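Side-chain contacts in putative Type I topoisomerase (Deinococcus radiodurans, PDB 3M4A), which probably relaxes supercoiled DNA by transiently breaking and rejoining one strand without ATP, as a bacterial type IB topoisomerase: residues G243-L246 / A247-L251; V266-D269 / C270-V274. All blocks are in the same frame, centred on the assembly; numbering follows the deposited sequence. Where two conformers were deposited one is given.

Contact 1: G243-L246 / A247-L251; sequences GTLL and AAEYL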
ATOM      1  N   GLY A 243       1.990  -1.201  -8.603  1.00  4.47           N
ATOM      2  CA  GLY A 243       2.475  -1.603  -9.924  1.00  5.09           C
ATOM      3  C   GLY A 243       1.395  -1.639 -11.000  1.00  4.28           C
ATOM      4  O   GLY A 243       1.598  -1.155 -12.103  1.00  4.82           O
ATOM      5  N   THR A 244       0.239  -2.191 -10.642  1.00  4.36           N
ATOM      6  CA  THR A 244      -0.920  -2.269 -11.523  1.00  4.67           C
ATOM      7  C   THR A 244      -1.446  -0.852 -11.845  1.00  3.53           C
ATOM      8  O   THR A 244      -1.729  -0.543 -13.006  1.00  3.90           O
ATOM      9  CB  THR A 244      -2.015  -3.143 -10.911  1.00  4.96           C
ATOM     10  OG1 THR A 244      -1.518  -4.479 -10.748  1.00  4.97           O
ATOM     11  CG2 THR A 244      -3.285  -3.166 -11.779  1.00  4.27           C
ATOM     12  N   LEU A 245      -1.513   0.003 -10.815  1.00  4.18           N
ATOM     13  CA  LEU A 245      -1.957   1.390 -10.974  1.00  4.71           C
ATOM     14  C   LEU A 245      -1.021   2.152 -11.918  1.00  4.48           C
ATOM     15  O   LEU A 245      -1.473   2.803 -12.859  1.00  4.76           O
ATOM     16  CB  LEU A 245      -2.047   2.079  -9.618  1.00  4.89           C
ATOM     17  CG  LEU A 245      -2.440   3.552  -9.657  1.00  4.98           C
ATOM     18  CD1 LEU A 245      -3.868   3.727 -10.169  1.00  6.46           C
ATOM     19  CD2 LEU A 245      -2.252   4.221  -8.296  1.00  6.77           C
ATOM     20  N   LEU A 246       0.288   2.061 -11.658  1.00  4.80           N
ATOM     21  CA  LEU A 246       1.283   2.747 -12.497  1.00  4.85           C
ATOM     22  C   LEU A 246       1.196   2.280 -13.953  1.00  4.84           C
ATOM     23  O   LEU A 246       1.217   3.093 -14.868  1.00  4.37           O
ATOM     24  CB  LEU A 246       2.708   2.573 -11.934  1.00  4.79           C
ATOM     25  CG  LEU A 246       3.788   3.470 -12.529  1.00  6.53           C
ATOM     26  CD1 LEU A 246       3.546   4.911 -12.170  1.00  7.46           C
ATOM     27  CD2 LEU A 246       5.159   3.037 -12.044  1.00  7.84           C
ATOM     28  N   ALA A 247       1.062   0.971 -14.152  1.00  4.50           N
ATOM     29  CA  ALA A 247       0.854   0.415 -15.485  1.00  5.10           C
ATOM     30  C   ALA A 247      -0.410   0.979 -16.140  1.00  4.74           C
ATOM     31  O   ALA A 247      -0.389   1.406 -17.300  1.00  4.88           O
ATOM     32  CB  ALA A 247       0.807  -1.105 -15.426  1.00  5.38           C
ATOM     33  N   ALA A 248      -1.503   1.011 -15.392  1.00  4.51           N
ATOM     34  CA  ALA A 248      -2.767   1.495 -15.945  1.00  5.09           C
ATOM     35  C   ALA A 248      -2.691   2.984 -16.323  1.00  5.04           C
ATOM     36  O   ALA A 248      -3.195   3.407 -17.368  1.00  5.24           O
ATOM     37  CB  ALA A 248      -3.900   1.240 -14.949  1.00  3.98           C
ATOM     38  N   GLU A 249      -2.050   3.774 -15.470  1.00  5.08           N
ATOM     39  CA  GLU A 249      -1.833   5.208 -15.740  1.00  6.43           C
ATOM     40  C   GLU A 249      -0.986   5.414 -16.969  1.00  6.14           C
ATOM     41  O   GLU A 249      -1.309   6.235 -17.835  1.00  6.63           O
ATOM     42  CB  GLU A 249      -1.130   5.852 -14.551  1.00  6.27           C
ATOM     43  CG  GLU A 249      -2.008   6.056 -13.362  1.00  5.91           C
ATOM     44  CD  GLU A 249      -1.266   6.590 -12.140  1.00  8.87           C
ATOM     45  OE1 GLU A 249      -0.036   6.350 -11.993  1.00 13.31           O
ATOM     46  OE2 GLU A 249      -1.923   7.246 -11.326  1.00 11.98           O
ATOM     47  N   TYR A 250       0.100   4.654 -17.037  1.00  6.85           N
ATOM     48  CA  TYR A 250       1.000   4.687 -18.179  1.00  6.99           C
ATOM     49  C   TYR A 250       0.240   4.394 -19.461  1.00  7.06           C
ATOM     50  O   TYR A 250       0.321   5.147 -20.400  1.00  6.64           O
ATOM     51  CB  TYR A 250       2.125   3.691 -17.984  1.00  8.41           C
ATOM     52  CG  TYR A 250       3.228   3.726 -19.011  1.00  8.59           C
ATOM     53  CD1 TYR A 250       4.319   4.590 -18.863  1.00 11.04           C
ATOM     54  CD2 TYR A 250       3.207   2.875 -20.096  1.00 10.96           C
ATOM     55  CE1 TYR A 250       5.349   4.610 -19.783  1.00 12.40           C
ATOM     56  CE2 TYR A 250       4.249   2.882 -21.030  1.00 10.45           C
ATOM     57  CZ  TYR A 250       5.312   3.764 -20.858  1.00 10.79           C
ATOM     58  OH  TYR A 250       6.348   3.770 -21.779  1.00 13.11           O
ATOM     59  N   LEU A 251      -0.512   3.302 -19.496  1.00  7.13           N
ATOM     60  CA  LEU A 251      -1.236   2.954 -20.713  1.00  7.62           C
ATOM     61  C   LEU A 251      -2.281   4.016 -21.100  1.00  7.49           C
ATOM     62  O   LEU A 251      -2.446   4.355 -22.282  1.00  7.33           O
ATOM     63  CB  LEU A 251      -1.862   1.564 -20.562  1.00  7.07           C
ATOM     64  CG  LEU A 251      -0.861   0.404 -20.449  1.00  8.48           C
ATOM     65  CD1 LEU A 251      -1.540  -0.906 -20.060  1.00 10.15           C
ATOM     66  CD2 LEU A 251      -0.064   0.241 -21.755  1.00  8.18           C
TER
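The carbonyl oxygen of Leu-245 receives the amide of Glu-249, with Glu-249 N 2.8 Å from Leu-245 O and the N-H pointing at it almost straight, at 165°. This is one rung of an ordinary alpha-helical ladder, the i to i+4 bonding of helix 235-254 in the topoisomerase IB catalytic core, and three neighbouring rungs repeat it: Gly-243 to Ala-247, Thr-244 to Ala-248 and Leu-246 to Tyr-250. The Leu-245 oxygen also has the aliphatic part of Glu-249 lying against it, since CG of Glu-249 is 3.3 Å from Leu-245 O. That placement follows from a first torsion of -74°, which sets CG beside the backbone N and sends the extended chain back over the preceding turn. Each carboxylate oxygen touches a different leucine: OE2 is 4.1 Å from CG of Leu-245, the two side chains meeting at a slant, while OE1 is 3.9 Å from CD1 of Leu-246, the Leu-246 and Glu-249 side chains crossing at about a right angle. These are van der Waals contacts; the polar partner of OE2 is the hydroxyl of Ser-324 at the start of helix 323-337, so the glutamate joins two helices. Cutting the side chain back to that of an alanine would probably cost the Ser-324 hydroxyl this partner and uncover one flank of both leucines. On the buried side, OG1 of Thr-244 is hydrogen-bonded to the carbonyl oxygen of Thr-240 and to Cys-291 N, and CB of Ala-248 lies 3.4 Å from the carbonyl oxygen of Thr-244.

Contact 2: V266-D269 / C270-V274; sequences VLVD and CVKFV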
ATOM      1  N   VAL A 266       3.555  -1.381 -26.921  1.00 15.95           N
ATOM      2  CA  VAL A 266       3.338  -0.430 -25.822  1.00 15.01           C
ATOM      3  C   VAL A 266       3.360  -1.180 -24.486  1.00 14.16           C
ATOM      4  O   VAL A 266       3.921  -0.692 -23.489  1.00 13.19           O
ATOM      5  CB  VAL A 266       2.010   0.362 -25.964  1.00 14.64           C
ATOM      6  CG1 VAL A 266       1.833   1.348 -24.786  1.00 14.16           C
ATOM      7  CG2 VAL A 266       1.950   1.113 -27.305  1.00 15.54           C
ATOM      8  N   LEU A 267       2.761  -2.365 -24.465  1.00 13.72           N
ATOM      9  CA  LEU A 267       2.770  -3.197 -23.262  1.00 13.61           C
ATOM     10  C   LEU A 267       4.196  -3.546 -22.834  1.00 13.43           C
ATOM     11  O   LEU A 267       4.495  -3.546 -21.645  1.00 13.21           O
ATOM     12  CB  LEU A 267       1.941  -4.465 -23.459  1.00 13.58           C
ATOM     13  CG  LEU A 267       0.431  -4.281 -23.634  1.00 12.91           C
ATOM     14  CD1 LEU A 267      -0.238  -5.642 -23.730  1.00 14.88           C
ATOM     15  CD2 LEU A 267      -0.176  -3.459 -22.489  1.00 11.33           C
ATOM     16  N   VAL A 268       5.074  -3.841 -23.794  1.00 13.25           N
ATOM     17  CA  VAL A 268       6.496  -4.092 -23.477  1.00 13.63           C
ATOM     18  C   VAL A 268       7.120  -2.880 -22.787  1.00 13.38           C
ATOM     19  O   VAL A 268       7.750  -3.027 -21.737  1.00 13.60           O
ATOM     20  CB  VAL A 268       7.318  -4.468 -24.748  1.00 13.88           C
ATOM     21  CG1 VAL A 268       8.825  -4.472 -24.458  1.00 14.51           C
ATOM     22  CG2 VAL A 268       6.865  -5.814 -25.272  1.00 14.74           C
ATOM     23  N   ASP A 269       6.923  -1.690 -23.347  1.00 13.17           N
ATOM     24  CA  ASP A 269       7.449  -0.455 -22.759  1.00 13.16           C
ATOM     25  C   ASP A 269       6.895  -0.218 -21.353  1.00 12.69           C
ATOM     26  O   ASP A 269       7.618   0.219 -20.455  1.00 12.44           O
ATOM     27  CB  ASP A 269       7.105   0.756 -23.622  1.00 14.04           C
ATOM     28  CG  ASP A 269       7.905   0.814 -24.911  1.00 16.45           C
ATOM     29  OD1 ASP A 269       9.002   0.214 -24.984  1.00 20.01           O
ATOM     30  OD2 ASP A 269       7.440   1.497 -25.841  1.00 20.67           O
ATOM     31  N   CYS A 270       5.605  -0.492 -21.188  1.00 11.75           N
ATOM     32  CA  CYS A 270       4.927  -0.349 -19.898  1.00 11.55           C
ATOM     33  C   CYS A 270       5.553  -1.245 -18.832  1.00 11.37           C
ATOM     34  O   CYS A 270       5.894  -0.765 -17.747  1.00 10.75           O
ATOM     35  CB  CYS A 270       3.440  -0.660 -20.067  1.00 11.22           C
ATOM     36  SG  CYS A 270       2.453  -0.668 -18.562  1.00 10.69           S
ATOM     37  N   VAL A 271       5.728  -2.530 -19.151  1.00 11.00           N
ATOM     38  CA  VAL A 271       6.323  -3.481 -18.222  1.00 11.10           C
ATOM     39  C   VAL A 271       7.722  -3.041 -17.806  1.00 11.18           C
ATOM     40  O   VAL A 271       8.069  -3.133 -16.639  1.00 11.26           O
ATOM     41  CB  VAL A 271       6.351  -4.930 -18.791  1.00 11.32           C
ATOM     42  CG1 VAL A 271       7.157  -5.865 -17.884  1.00 11.56           C
ATOM     43  CG2 VAL A 271       4.926  -5.451 -18.955  1.00 10.20           C
ATOM     44  N   LYS A 272       8.504  -2.555 -18.763  1.00 11.58           N
ATOM     45  CA  LYS A 272       9.863  -2.122 -18.457  0.50 11.62           C
ATOM     46  C   LYS A 272       9.879  -0.866 -17.571  1.00 11.53           C
ATOM     47  O   LYS A 272      10.732  -0.742 -16.695  1.00 11.60           O
ATOM     48  CB  LYS A 272      10.673  -1.959 -19.748  0.50 12.11           C
ATOM     49  CG  LYS A 272      10.794  -3.281 -20.508  0.50 12.35           C
ATOM     50  CD  LYS A 272      11.893  -3.289 -21.556  0.50 13.01           C
ATOM     51  CE  LYS A 272      11.582  -2.339 -22.697  0.50 13.63           C
ATOM     52  NZ  LYS A 272      12.350  -2.675 -23.928  0.50 14.08           N
ATOM     53  N   PHE A 273       8.911   0.032 -17.767  1.00 11.04           N
ATOM     54  CA  PHE A 273       8.810   1.257 -16.959  1.00 10.67           C
ATOM     55  C   PHE A 273       8.450   0.904 -15.522  1.00  9.65           C
ATOM     56  O   PHE A 273       9.076   1.379 -14.584  1.00  9.84           O
ATOM     57  CB  PHE A 273       7.767   2.212 -17.558  1.00 11.00           C
ATOM     58  CG  PHE A 273       7.835   3.612 -17.025  1.00 11.25           C
ATOM     59  CD1 PHE A 273       8.370   4.639 -17.791  1.00 11.63           C
ATOM     60  CD2 PHE A 273       7.331   3.923 -15.759  1.00 12.34           C
ATOM     61  CE1 PHE A 273       8.432   5.930 -17.307  1.00 11.60           C
ATOM     62  CE2 PHE A 273       7.381   5.230 -15.262  1.00 12.39           C
ATOM     63  CZ  PHE A 273       7.947   6.232 -16.036  1.00 12.77           C
ATOM     64  N   VAL A 274       7.430   0.070 -15.355  1.00  8.91           N
ATOM     65  CA  VAL A 274       7.003  -0.335 -14.018  1.00  8.69           C
ATOM     66  C   VAL A 274       8.092  -1.185 -13.340  1.00  8.66           C
ATOM     67  O   VAL A 274       8.301  -1.098 -12.124  1.00  8.21           O
ATOM     68  CB  VAL A 274       5.640  -1.073 -14.073  1.00  7.82           C
ATOM     69  CG1 VAL A 274       5.225  -1.594 -12.687  1.00  6.13           C
ATOM     70  CG2 VAL A 274       4.580  -0.149 -14.645  1.00  8.97           C
TER
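Val-268 and Lys-272, one helical turn apart on helix 260-278, lie side by side and point the same way, with CE of the lysine 3.9 Å from CG1 of the valine. The pair belongs to the solvent side of this amphipathic helix. The lysine starts back over the preceding turn, CG lying 3.3 Å from the carbonyl oxygen of Val-268, and a bend at chi3 (-67°) brings CE alongside the valine methyl. The contacts described belong to one of two deposited conformers of this lysine, which is consistent with loose outer packing. The inner side is tightly covered: Leu-267, Cys-270 and Val-271 are buried beneath helices 235-254, 282-289 and 292-299. Here CG2 of Val-271 is 3.3 Å from Leu-267 O, the oxygen that also accepts the bond from Val-271 N at 3.0 Å. Beyond them, Phe-295 of helix 292-299 and Arg-286 of helix 282-289 cover this face. Asp-269 sits between the two sides. Its OD1 is 4.5 Å from NZ of Lys-272, too far for a salt bridge, whereas OD2 is paired with Lys-265 one turn back. The aspartate is therefore held by one lysine while the second probably adds only a diffuse electrostatic attraction, so that backbone bonding and apolar packing, more than paired charge, join these two turns.

How the contacts relate
Contacts 1 and 2 sit on consecutive helices, 235-254 and 260-278, with centres about 9 Å apart, and each supplies part of the interface between them. Tyr-250 of contact 1 is the main bridge: its CE2 lies 3.5 Å from CA of Cys-270, its OH is 3.6 Å from CB of Asp-269, and its ring meets that of Phe-273 with the planes at about 40°. Deeper in, CB of Ala-247 approaches SG of Cys-270 to 3.6 Å. Helix 292-299 packs against both. The bound DNA is remote, about 16 Å from the nearest atom of contact 1 and 24 Å from that of contact 2.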